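Local coordinates for cytochrome C-type biogenesis protein ccmF (Thermus thermophilus, PDB 6ZMQ) that binds haem b and acts as the haem lyase of cytochrome c maturation, probably with a part in moving haem across the membrane, at residues Leu115-Leu120 against Gly196-Ser201; Leu120-Thr125 against Phe151-Met156; Thr384-Leu389 against Ala402-Gln407. All blocks are in the same frame, centred on the assembly; numbering follows the deposited sequence.

Contact 1: residues Leu115-Leu120 against Gly196-Ser201; sequences LLWGLL and GFVGLS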
loop_
_atom_site.group_PDB
_atom_site.type_symbol
_atom_site.label_atom_id
_atom_site.label_comp_id
_atom_site.label_asym_id
_atom_site.label_seq_id
_atom_site.Cartn_x
_atom_site.Cartn_y
_atom_site.Cartn_z
ATOM N N LEU A 115 -5.894 -17.162 -4.238
ATOM C CA LEU A 115 -5.383 -18.255 -3.402
ATOM C C LEU A 115 -4.330 -17.757 -2.401
ATOM O O LEU A 115 -4.376 -18.114 -1.218
ATOM C CB LEU A 115 -4.823 -19.386 -4.270
ATOM C CG LEU A 115 -4.192 -20.632 -3.609
ATOM C CD1 LEU A 115 -4.987 -21.157 -2.401
ATOM C CD2 LEU A 115 -3.986 -21.753 -4.619
ATOM N N LEU A 116 -3.390 -16.920 -2.849
ATOM C CA LEU A 116 -2.390 -16.361 -1.931
ATOM C C LEU A 116 -3.038 -15.404 -0.927
ATOM O O LEU A 116 -2.623 -15.326 0.237
ATOM C CB LEU A 116 -1.276 -15.673 -2.738
ATOM C CG LEU A 116 0.021 -15.078 -2.152
ATOM C CD1 LEU A 116 -0.096 -13.632 -1.646
ATOM C CD2 LEU A 116 0.552 -15.976 -1.026
ATOM N N TRP A 117 -4.087 -14.710 -1.369
ATOM C CA TRP A 117 -4.870 -13.803 -0.537
ATOM C C TRP A 117 -5.592 -14.551 0.580
ATOM O O TRP A 117 -5.533 -14.153 1.754
ATOM C CB TRP A 117 -5.865 -13.095 -1.453
ATOM C CG TRP A 117 -6.445 -11.862 -0.950
ATOM C CD1 TRP A 117 -6.313 -11.348 0.296
ATOM C CD2 TRP A 117 -7.268 -10.947 -1.681
ATOM N NE1 TRP A 117 -6.995 -10.176 0.390
ATOM C CE2 TRP A 117 -7.590 -9.899 -0.808
ATOM C CE3 TRP A 117 -7.758 -10.911 -2.990
ATOM C CZ2 TRP A 117 -8.396 -8.837 -1.183
ATOM C CZ3 TRP A 117 -8.550 -9.841 -3.371
ATOM C CH2 TRP A 117 -8.851 -8.812 -2.470
ATOM N N GLY A 118 -6.299 -15.629 0.223
ATOM C CA GLY A 118 -6.953 -16.458 1.219
ATOM C C GLY A 118 -5.974 -17.184 2.113
ATOM O O GLY A 118 -6.276 -17.439 3.279
ATOM N N LEU A 119 -4.772 -17.476 1.605
ATOM C CA LEU A 119 -3.732 -18.080 2.439
ATOM C C LEU A 119 -3.220 -17.118 3.503
ATOM O O LEU A 119 -3.041 -17.508 4.663
ATOM C CB LEU A 119 -2.566 -18.573 1.580
ATOM C CG LEU A 119 -1.522 -19.331 2.398
ATOM C CD1 LEU A 119 -1.229 -20.540 1.669
ATOM C CD2 LEU A 119 -0.195 -18.581 2.604
ATOM N N LEU A 120 -2.949 -15.869 3.124
ATOM C CA LEU A 120 -2.483 -14.900 4.106
ATOM C C LEU A 120 -3.595 -14.510 5.074
ATOM O O LEU A 120 -3.305 -14.216 6.246
ATOM C CB LEU A 120 -1.895 -13.682 3.387
ATOM C CG LEU A 120 -0.632 -13.958 2.559
ATOM C CD1 LEU A 120 0.030 -12.673 2.077
ATOM C CD2 LEU A 120 0.374 -14.833 3.318
ATOM N N GLY A 196 -1.148 -6.247 4.008
ATOM C CA GLY A 196 -1.727 -5.068 4.623
ATOM C C GLY A 196 -3.208 -5.231 4.881
ATOM O O GLY A 196 -3.664 -4.977 6.008
ATOM N N PHE A 197 -3.925 -5.848 3.913
ATOM C CA PHE A 197 -5.358 -6.079 4.069
ATOM C C PHE A 197 -5.622 -7.029 5.217
ATOM O O PHE A 197 -6.466 -6.742 6.080
ATOM C CB PHE A 197 -5.966 -6.624 2.770
ATOM C CG PHE A 197 -7.367 -7.218 2.931
ATOM C CD1 PHE A 197 -8.482 -6.403 2.903
ATOM C CD2 PHE A 197 -7.568 -8.596 3.076
ATOM C CE1 PHE A 197 -9.754 -6.942 3.045
ATOM C CE2 PHE A 197 -8.838 -9.133 3.221
ATOM C CZ PHE A 197 -9.931 -8.305 3.199
ATOM N N VAL A 198 -4.823 -8.099 5.307
ATOM C CA VAL A 198 -5.150 -9.110 6.298
ATOM C C VAL A 198 -4.730 -8.622 7.679
ATOM O O VAL A 198 -5.377 -8.984 8.677
ATOM C CB VAL A 198 -4.596 -10.494 5.896
ATOM C CG1 VAL A 198 -5.118 -10.860 4.520
ATOM C CG2 VAL A 198 -3.113 -10.517 5.853
ATOM N N GLY A 199 -3.778 -7.668 7.736
ATOM C CA GLY A 199 -3.538 -6.951 8.977
ATOM C C GLY A 199 -4.748 -6.158 9.414
ATOM O O GLY A 199 -5.303 -6.417 10.483
ATOM N N LEU A 200 -5.312 -5.360 8.497
ATOM C CA LEU A 200 -6.518 -4.599 8.815
ATOM C C LEU A 200 -7.756 -5.490 8.920
ATOM O O LEU A 200 -8.837 -4.986 9.255
ATOM C CB LEU A 200 -6.747 -3.485 7.789
ATOM C CG LEU A 200 -6.007 -2.158 7.991
ATOM C CD1 LEU A 200 -6.722 -1.075 7.219
ATOM C CD2 LEU A 200 -5.890 -1.765 9.469
ATOM N N SER A 201 -7.636 -6.795 8.615
ATOM C CA SER A 201 -8.728 -7.717 8.896
ATOM C C SER A 201 -8.976 -7.843 10.388
ATOM O O SER A 201 -10.121 -7.735 10.847
ATOM C CB SER A 201 -8.432 -9.082 8.291
ATOM O OG SER A 201 -7.605 -9.853 9.137
#

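Contact 2: residues Leu120-Thr125 against Phe151-Met156; sequences LQTLYT and FFFGVM. With PTY (phosphatidylethanolamine), chain E.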
loop_
_atom_site.group_PDB
_atom_site.type_symbol
_atom_site.label_atom_id
_atom_site.label_comp_id
_atom_site.label_asym_id
_atom_site.label_seq_id
_atom_site.Cartn_x
_atom_site.Cartn_y
_atom_site.Cartn_z
ATOM N N LEU A 120 -2.949 -15.869 3.124
ATOM C CA LEU A 120 -2.483 -14.900 4.106
ATOM C C LEU A 120 -3.595 -14.510 5.074
ATOM O O LEU A 120 -3.305 -14.216 6.246
ATOM C CB LEU A 120 -1.895 -13.682 3.387
ATOM C CG LEU A 120 -0.632 -13.958 2.559
ATOM C CD1 LEU A 120 0.030 -12.673 2.077
ATOM C CD2 LEU A 120 0.374 -14.833 3.318
ATOM N N GLN A 121 -4.858 -14.598 4.627
ATOM C CA GLN A 121 -5.999 -14.503 5.535
ATOM C C GLN A 121 -6.001 -15.630 6.563
ATOM O O GLN A 121 -6.191 -15.381 7.763
ATOM C CB GLN A 121 -7.304 -14.529 4.745
ATOM C CG GLN A 121 -8.028 -13.209 4.712
ATOM C CD GLN A 121 -8.688 -12.882 6.027
ATOM O OE1 GLN A 121 -8.972 -13.759 6.848
ATOM N NE2 GLN A 121 -8.969 -11.610 6.226
ATOM N N THR A 122 -5.791 -16.874 6.106
ATOM C CA THR A 122 -5.792 -18.014 7.020
ATOM C C THR A 122 -4.604 -17.978 7.977
ATOM O O THR A 122 -4.731 -18.384 9.141
ATOM C CB THR A 122 -5.795 -19.333 6.251
ATOM O OG1 THR A 122 -4.726 -19.346 5.302
ATOM C CG2 THR A 122 -7.136 -19.620 5.564
ATOM N N LEU A 123 -3.445 -17.498 7.502
ATOM C CA LEU A 123 -2.274 -17.363 8.369
ATOM C C LEU A 123 -2.510 -16.317 9.454
ATOM O O LEU A 123 -2.183 -16.542 10.626
ATOM C CB LEU A 123 -1.029 -17.008 7.547
ATOM C CG LEU A 123 0.146 -16.349 8.301
ATOM C CD1 LEU A 123 0.961 -17.380 9.089
ATOM C CD2 LEU A 123 1.050 -15.534 7.383
ATOM N N TYR A 124 -3.100 -15.172 9.081
ATOM C CA TYR A 124 -3.348 -14.116 10.058
ATOM C C TYR A 124 -4.441 -14.518 11.047
ATOM O O TYR A 124 -4.374 -14.169 12.236
ATOM C CB TYR A 124 -3.707 -12.823 9.330
ATOM C CG TYR A 124 -2.508 -11.930 9.060
ATOM C CD1 TYR A 124 -1.403 -12.415 8.353
ATOM C CD2 TYR A 124 -2.486 -10.601 9.484
ATOM C CE1 TYR A 124 -0.311 -11.603 8.080
ATOM C CE2 TYR A 124 -1.379 -9.786 9.225
ATOM C CZ TYR A 124 -0.308 -10.294 8.514
ATOM O OH TYR A 124 0.788 -9.506 8.245
ATOM N N THR A 125 -5.425 -15.301 10.583
ATOM C CA THR A 125 -6.450 -15.823 11.484
ATOM C C THR A 125 -5.858 -16.869 12.428
ATOM O O THR A 125 -6.253 -16.958 13.597
ATOM C CB THR A 125 -7.605 -16.408 10.668
ATOM O OG1 THR A 125 -8.043 -15.443 9.707
ATOM C CG2 THR A 125 -8.803 -16.757 11.556
ATOM N N PHE A 151 -15.733 -16.464 2.143
ATOM C CA PHE A 151 -15.907 -15.701 0.903
ATOM C C PHE A 151 -14.772 -15.953 -0.077
ATOM O O PHE A 151 -15.021 -16.133 -1.269
ATOM C CB PHE A 151 -16.012 -14.193 1.126
ATOM C CG PHE A 151 -16.119 -13.422 -0.184
ATOM C CD1 PHE A 151 -17.209 -13.619 -1.027
ATOM C CD2 PHE A 151 -15.097 -12.588 -0.612
ATOM C CE1 PHE A 151 -17.309 -12.941 -2.239
ATOM C CE2 PHE A 151 -15.187 -11.907 -1.823
ATOM C CZ PHE A 151 -16.295 -12.087 -2.636
ATOM N N PHE A 152 -13.521 -15.968 0.410
ATOM C CA PHE A 152 -12.375 -16.167 -0.483
ATOM C C PHE A 152 -12.364 -17.562 -1.090
ATOM O O PHE A 152 -12.130 -17.720 -2.291
ATOM C CB PHE A 152 -11.055 -15.916 0.246
ATOM C CG PHE A 152 -10.699 -14.477 0.348
ATOM C CD1 PHE A 152 -10.882 -13.629 -0.735
ATOM C CD2 PHE A 152 -10.166 -13.971 1.520
ATOM C CE1 PHE A 152 -10.557 -12.296 -0.641
ATOM C CE2 PHE A 152 -9.836 -12.637 1.621
ATOM C CZ PHE A 152 -10.037 -11.803 0.543
ATOM N N PHE A 153 -12.687 -18.577 -0.299
ATOM C CA PHE A 153 -12.627 -19.921 -0.852
ATOM C C PHE A 153 -13.910 -20.294 -1.593
ATOM O O PHE A 153 -13.863 -21.110 -2.516
ATOM C CB PHE A 153 -12.257 -20.908 0.251
ATOM C CG PHE A 153 -10.788 -20.866 0.594
ATOM C CD1 PHE A 153 -9.871 -21.556 -0.182
ATOM C CD2 PHE A 153 -10.315 -20.077 1.635
ATOM C CE1 PHE A 153 -8.515 -21.502 0.101
ATOM C CE2 PHE A 153 -8.957 -20.018 1.927
ATOM C CZ PHE A 153 -8.064 -20.731 1.152
ATOM N N GLY A 154 -15.048 -19.681 -1.248
ATOM C CA GLY A 154 -16.219 -19.765 -2.108
ATOM C C GLY A 154 -16.006 -19.109 -3.460
ATOM O O GLY A 154 -16.265 -19.718 -4.501
ATOM N N VAL A 155 -15.445 -17.888 -3.469
ATOM C CA VAL A 155 -15.191 -17.167 -4.719
ATOM C C VAL A 155 -14.007 -17.785 -5.464
ATOM O O VAL A 155 -13.707 -17.412 -6.601
ATOM C CB VAL A 155 -14.971 -15.661 -4.442
ATOM C CG1 VAL A 155 -13.522 -15.331 -4.051
ATOM C CG2 VAL A 155 -15.437 -14.796 -5.606
ATOM N N MET A 156 -13.230 -18.624 -4.777
ATOM C CA MET A 156 -12.219 -19.439 -5.431
ATOM C C MET A 156 -12.783 -20.773 -5.922
ATOM O O MET A 156 -12.177 -21.417 -6.780
ATOM C CB MET A 156 -11.072 -19.676 -4.454
ATOM C CG MET A 156 -9.706 -19.957 -5.061
ATOM S SD MET A 156 -8.542 -20.263 -3.715
ATOM C CE MET A 156 -8.946 -18.930 -2.574
HETATM C C1 PTY E . -23.496 -14.782 -10.781
HETATM C C2 PTY E . -25.526 -12.871 -17.373
HETATM C C3 PTY E . -24.741 -12.071 -16.333
HETATM O O4 PTY E . -22.302 -15.509 -10.789
HETATM C C5 PTY E . -22.822 -12.551 -11.767
HETATM C C6 PTY E . -23.281 -13.291 -10.496
HETATM O O7 PTY E . -22.392 -13.086 -9.412
HETATM C C8 PTY E . -22.992 -12.844 -8.150
HETATM O O10 PTY E . -24.170 -12.913 -8.042
HETATM C C11 PTY E . -22.158 -12.482 -6.905
HETATM C C12 PTY E . -22.996 -12.449 -5.608
HETATM C C13 PTY E . -22.377 -11.561 -4.507
HETATM C C14 PTY E . -22.418 -12.189 -3.103
HETATM C C15 PTY E . -21.221 -11.755 -2.241
HETATM C C16 PTY E . -21.537 -11.709 -0.735
HETATM C C17 PTY E . -20.604 -12.649 0.046
HETATM C C18 PTY E . -20.345 -12.190 1.489
HETATM C C19 PTY E . -19.597 -13.277 2.271
HETATM C C20 PTY E . -19.639 -12.994 3.779
HETATM C C21 PTY E . -19.433 -14.282 4.585
HETATM C C22 PTY E . -20.360 -14.319 5.808
HETATM C C23 PTY E . -19.760 -13.524 6.974
HETATM C C24 PTY E . -20.619 -13.686 8.234
HETATM C C25 PTY E . -19.937 -13.089 9.469
HETATM C C26 PTY E . -20.792 -11.959 10.046
HETATM C C27 PTY E . -20.726 -11.956 11.573
HETATM C C28 PTY E . -21.147 -10.576 12.070
HETATM C C29 PTY E . -21.662 -10.645 13.503
HETATM C C30 PTY E . -22.499 -16.858 -10.465
HETATM C C31 PTY E . -22.625 -17.270 -8.997
HETATM O O30 PTY E . -22.587 -17.675 -11.321
HETATM C C32 PTY E . -21.446 -16.697 -8.209
HETATM C C33 PTY E . -21.651 -16.854 -6.700
HETATM C C34 PTY E . -20.355 -16.493 -5.969
HETATM C C35 PTY E . -20.565 -16.572 -4.455
HETATM C C36 PTY E . -19.252 -16.893 -3.737
HETATM C C37 PTY E . -19.551 -17.635 -2.434
HETATM C C38 PTY E . -19.033 -16.822 -1.246
HETATM C C39 PTY E . -19.494 -17.431 0.079
HETATM C C40 PTY E . -20.609 -16.572 0.675
HETATM C C41 PTY E . -20.871 -16.941 2.137
HETATM C C42 PTY E . -21.968 -18.003 2.216
HETATM C C43 PTY E . -22.615 -17.963 3.597
HETATM C C44 PTY E . -22.102 -19.148 4.408
HETATM P P1 PTY E . -24.409 -12.945 -13.886
HETATM O O11 PTY E . -24.035 -12.943 -15.494
HETATM O O12 PTY E . -25.027 -11.617 -13.518
HETATM O O13 PTY E . -25.436 -14.026 -13.655
HETATM O O14 PTY E . -23.080 -13.268 -12.952
HETATM N N1 PTY E . -26.938 -12.547 -17.262
#

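Contact 3: residues Thr384-Leu389 against Ala402-Gln407; sequences TFYPLL and APFFNQ. With LMT (dodecyl-beta-D-maltoside), chain D.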
loop_
_atom_site.group_PDB
_atom_site.type_symbol
_atom_site.label_atom_id
_atom_site.label_comp_id
_atom_site.label_asym_id
_atom_site.label_seq_id
_atom_site.Cartn_x
_atom_site.Cartn_y
_atom_site.Cartn_z
ATOM N N THR A 384 -13.614 10.727 -8.281
ATOM C CA THR A 384 -13.544 9.557 -9.162
ATOM C C THR A 384 -14.909 9.217 -9.768
ATOM O O THR A 384 -15.017 8.945 -10.972
ATOM C CB THR A 384 -12.962 8.368 -8.380
ATOM O OG1 THR A 384 -11.547 8.544 -8.224
ATOM C CG2 THR A 384 -13.205 7.021 -9.076
ATOM N N PHE A 385 -15.969 9.297 -8.968
ATOM C CA PHE A 385 -17.304 8.925 -9.413
ATOM C C PHE A 385 -18.105 10.122 -9.915
ATOM O O PHE A 385 -19.253 9.952 -10.337
ATOM C CB PHE A 385 -18.053 8.226 -8.276
ATOM C CG PHE A 385 -17.497 6.866 -7.919
ATOM C CD1 PHE A 385 -16.775 6.118 -8.846
ATOM C CD2 PHE A 385 -17.672 6.354 -6.639
ATOM C CE1 PHE A 385 -16.261 4.874 -8.507
ATOM C CE2 PHE A 385 -17.157 5.114 -6.292
ATOM C CZ PHE A 385 -16.452 4.375 -7.229
ATOM N N TYR A 386 -17.521 11.321 -9.877
ATOM C CA TYR A 386 -18.203 12.510 -10.387
ATOM C C TYR A 386 -18.393 12.503 -11.906
ATOM O O TYR A 386 -19.402 13.064 -12.358
ATOM C CB TYR A 386 -17.463 13.767 -9.892
ATOM C CG TYR A 386 -17.737 15.084 -10.576
ATOM C CD1 TYR A 386 -18.977 15.703 -10.448
ATOM C CD2 TYR A 386 -16.734 15.753 -11.272
ATOM C CE1 TYR A 386 -19.231 16.932 -11.038
ATOM C CE2 TYR A 386 -16.976 16.985 -11.867
ATOM C CZ TYR A 386 -18.229 17.567 -11.747
ATOM O OH TYR A 386 -18.480 18.786 -12.332
ATOM N N PRO A 387 -17.473 11.931 -12.759
ATOM C CA PRO A 387 -17.895 11.557 -14.121
ATOM C C PRO A 387 -18.813 10.341 -14.198
ATOM O O PRO A 387 -19.541 10.191 -15.184
ATOM C CB PRO A 387 -16.562 11.294 -14.835
ATOM C CG PRO A 387 -15.609 12.157 -14.131
ATOM C CD PRO A 387 -15.995 11.977 -12.702
ATOM N N LEU A 388 -18.724 9.419 -13.235
ATOM C CA LEU A 388 -19.566 8.225 -13.286
ATOM C C LEU A 388 -21.026 8.555 -12.982
ATOM O O LEU A 388 -21.929 8.116 -13.705
ATOM C CB LEU A 388 -19.026 7.165 -12.315
ATOM C CG LEU A 388 -19.597 5.738 -12.166
ATOM C CD1 LEU A 388 -20.966 5.694 -11.466
ATOM C CD2 LEU A 388 -19.649 4.985 -13.502
ATOM N N LEU A 389 -21.280 9.339 -11.939
ATOM C CA LEU A 389 -22.632 9.485 -11.418
ATOM C C LEU A 389 -23.441 10.587 -12.096
ATOM O O LEU A 389 -24.564 10.858 -11.659
ATOM C CB LEU A 389 -22.584 9.672 -9.888
ATOM C CG LEU A 389 -22.202 10.927 -9.089
ATOM C CD1 LEU A 389 -23.387 11.822 -8.729
ATOM C CD2 LEU A 389 -21.455 10.496 -7.831
ATOM N N ALA A 402 -6.750 15.288 -13.358
ATOM C CA ALA A 402 -5.585 15.662 -12.555
ATOM C C ALA A 402 -5.569 17.096 -11.997
ATOM O O ALA A 402 -5.011 17.267 -10.897
ATOM C CB ALA A 402 -4.309 15.374 -13.360
ATOM N N PRO A 403 -6.085 18.158 -12.677
ATOM C CA PRO A 403 -6.198 19.461 -11.979
ATOM C C PRO A 403 -7.100 19.468 -10.752
ATOM O O PRO A 403 -6.750 20.142 -9.770
ATOM C CB PRO A 403 -6.738 20.398 -13.075
ATOM C CG PRO A 403 -7.264 19.490 -14.141
ATOM C CD PRO A 403 -6.263 18.395 -14.126
ATOM N N PHE A 404 -8.228 18.737 -10.792
ATOM C CA PHE A 404 -9.084 18.524 -9.619
ATOM C C PHE A 404 -8.282 17.934 -8.463
ATOM O O PHE A 404 -8.255 18.507 -7.368
ATOM C CB PHE A 404 -10.251 17.590 -10.002
ATOM C CG PHE A 404 -11.447 17.561 -9.027
ATOM C CD1 PHE A 404 -11.495 18.303 -7.840
ATOM C CD2 PHE A 404 -12.520 16.721 -9.312
ATOM C CE1 PHE A 404 -12.584 18.215 -6.985
ATOM C CE2 PHE A 404 -13.616 16.634 -8.463
ATOM C CZ PHE A 404 -13.646 17.381 -7.301
ATOM N N PHE A 405 -7.603 16.811 -8.702
ATOM C CA PHE A 405 -6.953 16.098 -7.608
ATOM C C PHE A 405 -5.725 16.839 -7.090
ATOM O O PHE A 405 -5.468 16.830 -5.882
ATOM C CB PHE A 405 -6.629 14.663 -8.023
ATOM C CG PHE A 405 -7.853 13.805 -8.198
ATOM C CD1 PHE A 405 -8.862 13.838 -7.244
ATOM C CD2 PHE A 405 -7.988 12.953 -9.288
ATOM C CE1 PHE A 405 -9.993 13.061 -7.381
ATOM C CE2 PHE A 405 -9.121 12.165 -9.429
ATOM C CZ PHE A 405 -10.123 12.223 -8.471
ATOM N N ASN A 406 -4.990 17.534 -7.966
ATOM C CA ASN A 406 -3.857 18.332 -7.498
ATOM C C ASN A 406 -4.315 19.540 -6.675
ATOM O O ASN A 406 -3.748 19.830 -5.607
ATOM C CB ASN A 406 -2.998 18.776 -8.680
ATOM C CG ASN A 406 -2.096 17.665 -9.200
ATOM O OD1 ASN A 406 -1.834 16.682 -8.506
ATOM N ND2 ASN A 406 -1.597 17.834 -10.417
ATOM N N GLN A 407 -5.355 20.248 -7.146
ATOM C CA GLN A 407 -5.786 21.456 -6.452
ATOM C C GLN A 407 -6.540 21.131 -5.167
ATOM O O GLN A 407 -6.675 21.998 -4.296
ATOM C CB GLN A 407 -6.622 22.350 -7.377
ATOM C CG GLN A 407 -8.116 22.080 -7.415
ATOM C CD GLN A 407 -8.765 22.699 -8.637
ATOM O OE1 GLN A 407 -8.082 23.078 -9.587
ATOM N NE2 GLN A 407 -10.083 22.815 -8.612
HETATM C C1B LMT D . 1.999 14.277 -15.969
HETATM C C2B LMT D . 1.255 15.483 -16.628
HETATM C C3B LMT D . 1.729 15.827 -18.079
HETATM C C4B LMT D . 2.962 15.022 -18.576
HETATM C C5B LMT D . 2.655 13.548 -18.258
HETATM C C6B LMT D . 3.725 12.654 -18.870
HETATM O O1B LMT D . 1.187 13.694 -14.975
HETATM O O2B LMT D . -0.082 15.181 -16.621
HETATM O O3B LMT D . 1.904 17.174 -18.227
HETATM O "O4'" LMT D . 3.138 15.181 -19.932
HETATM O O5B LMT D . 2.476 13.267 -16.859
HETATM O O6B LMT D . 3.733 12.801 -20.232
HETATM C "C1'" LMT D . 0.800 13.804 -10.720
HETATM C "C2'" LMT D . 0.090 14.933 -11.536
HETATM C "C3'" LMT D . -0.003 14.542 -13.047
HETATM C "C4'" LMT D . 1.359 14.095 -13.622
HETATM C "C5'" LMT D . 1.718 12.876 -12.733
HETATM C "C6'" LMT D . 2.873 12.031 -13.196
HETATM O "O1'" LMT D . 1.250 14.299 -9.517
HETATM O "O2'" LMT D . -1.186 15.101 -11.068
HETATM O "O3'" LMT D . -0.516 15.570 -13.777
HETATM O "O5'" LMT D . 1.968 13.324 -11.409
HETATM O "O6'" LMT D . 3.989 12.794 -12.987
HETATM C C1 LMT D . 0.428 14.075 -8.381
HETATM C C2 LMT D . 1.372 13.908 -7.220
HETATM C C3 LMT D . 0.954 14.486 -5.899
HETATM C C4 LMT D . 0.112 13.480 -5.149
HETATM C C5 LMT D . -0.272 14.045 -3.813
HETATM C C6 LMT D . -0.334 13.029 -2.709
HETATM C C7 LMT D . 0.929 12.216 -2.648
HETATM C C8 LMT D . 1.288 11.968 -1.225
HETATM C C9 LMT D . 1.593 10.533 -0.945
HETATM C C10 LMT D . 1.885 10.396 0.520
HETATM C C11 LMT D . 2.302 8.997 0.825
HETATM C C12 LMT D . 3.307 8.959 1.923
#

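Contact 1: residues Leu115-Leu120 against Gly196-Ser201
Trp117 turns the NE1-CZ2 edge of its indole toward the face of Phe197, and this edge-to-face pair carries the contact. The evidence is the angle of 79° between the planes, with the pyrrole and phenyl centroids 5.0 Å apart. The approach is offset: NE1 of Trp117 passes just outside the CD2-CE2 side of the phenyl ring, 3.2 Å from CD2 of Phe197 and 3.5 Å from its CE2, while CZ2 of Trp117 lies over the ring face. CB of Trp117 does not itself aim at the other helix. It is the first torsion, with CG opposite the backbone N (chi1 -161°), that swings the indole across to meet Phe197, whose own CB is directed at the facing segment.

Val198 fills the space beside this pair with two branches doing different work. CG1 comes up to the indole edge, 4.4 Å from CD1 of Trp117, while CG2 rests against the last turn of the facing segment, 3.7 Å from O of Leu120 and 4.2 Å from CB of Leu120. No hydrogen bond crosses, so the match is one of shape. The short axes approach to 10.0 Å with their N-to-C directions 36° apart. A leucine in place of Trp117 would probably leave the Phe197 face without its aromatic edge and open a gap beside CG1 of Val198.

Helices 110-129 and 185-213 meet here within a wider aromatic cluster: Trp117 also stacks on Tyr194 and meets Phe152 and Phe329. Helix 288-307 covers Phe197 through Thr302 and Leu303 and reaches Trp117 through Thr306.

Contact 2: residues Leu120-Thr125 against Phe151-Met156
Gln121 and Phe152 form the tighter half of this contact, and they do so through carbon. CG of Gln121 meets the rim of the Phe152 ring close to its plane, 3.6 Å from CE2 and 3.9 Å from CD2 of Phe152. The glutamine chain bends about its CB-CG bond (chi2 -74°), which turns the amide aside and leaves its plane 48° from that of the ring. The two side chains cross at about a right angle, and the same phenylalanine also meets Trp117.

The second half is looser. CG2 of Thr122 touches CE2 of Phe153 at 4.1 Å, again with the side chains crossed, and it is the end of Phe153 that reaches over, since its CB is not aimed at the other helix. The nearest CA pair, Gln121 and Phe152, stands 8.9 Å apart, so between these segments it is side chains that span the distance.

On the far side of helix 135-157 a phosphatidylethanolamine lies alongside. CD1 of Phe151 is 3.7 Å from C17 of the lipid, and C of Gly154 is 3.9 Å from C36 of its other chain; Phe151 also stacks on Phe332 and meets Phe329 edge-to-face.

Both threonine hydroxyls bond within helix 110-129. That of Thr122 pairs with the carbonyls of Gly118 and Leu119. OG1 of Thr125 bonds to O of Gln121 at 2.7 Å, tilted 36° out of the carbonyl plane, while N of Thr125 reaches that oxygen from the opposite face. No hydrogen bond crosses between the segments, which implies adhesion by apolar contact, with a weak Thr125-Gln149 bond joining the same helices beside them.

Contact 3: residues Thr384-Leu389 against Ala402-Gln407
ND2 of Asn406 donates to O2' of a dodecyl maltoside at 2.8 Å, bent to 132° at the hydrogen. The same sugar oxygen also gives a weak bond back to OD1 of Asn406, so the carboxamide meets one hydroxyl with both of its polar atoms. OD1 has a second partner in NE1 of Trp257, which probably limits how freely the amide can flip. The maltoside, a detergent, is bonded to Glu529 as well, so in this crystal its head group bridges helix 402-422 and strand 528-534.

The protein contact lies elsewhere on this helix. CZ of Phe405 comes up to the end of helix 362-384, 3.8 Å from N of Thr384 and 4.0 Å from OG1 of Thr384. That backbone nitrogen lies in the plane of the Phe405 ring, at its edge, so the meeting is van der Waals and not an N-H pointing into a ring face. CG of Phe405 stands opposite its own carbonyl carbon (chi1 -69°), and this turn brings the ring end nearer although CB is not directed across. OG1 of Thr384 is occupied within its own helix by O of Val380, and Asn262 touches both Thr384 and Phe405.

On the surface side, CD2 of Tyr386 and CE2 of Phe404 touch obliquely at 4.3 Å. No hydrogen bond joins the segments, and the nearest CA atoms, those of Thr384 and Phe405, are 9.4 Å apart.

The contact closes the partly disordered connection between two successive helices of the chain: Phe405 meets the end of helix 362-384, and Phe404 meets Tyr386 just beyond it, where helix 402-422 begins.

Contacts 1 and 2 are two sides of one helix bundle: both use helix 110-129, share Leu120, and have centres 7 Å apart. They touch directly, with CE2 of Trp117 3.4 Å from CZ of Phe152. Along the chain contact 2 is nested inside the loop that contact 1 closes, so helix 110-129 packs on the next helix, 135-157, and on the one after it, 185-213, all within the cytochrome c assembly region. Contact 3 follows later, in the CcmF C-terminal region, about 30 Å centre to centre from contact 1 and 34 Å from contact 2, without touching either. Contacts 1 and 2 thus report on one helix cluster of this largely helical membrane protein, and contact 3 on a separate part.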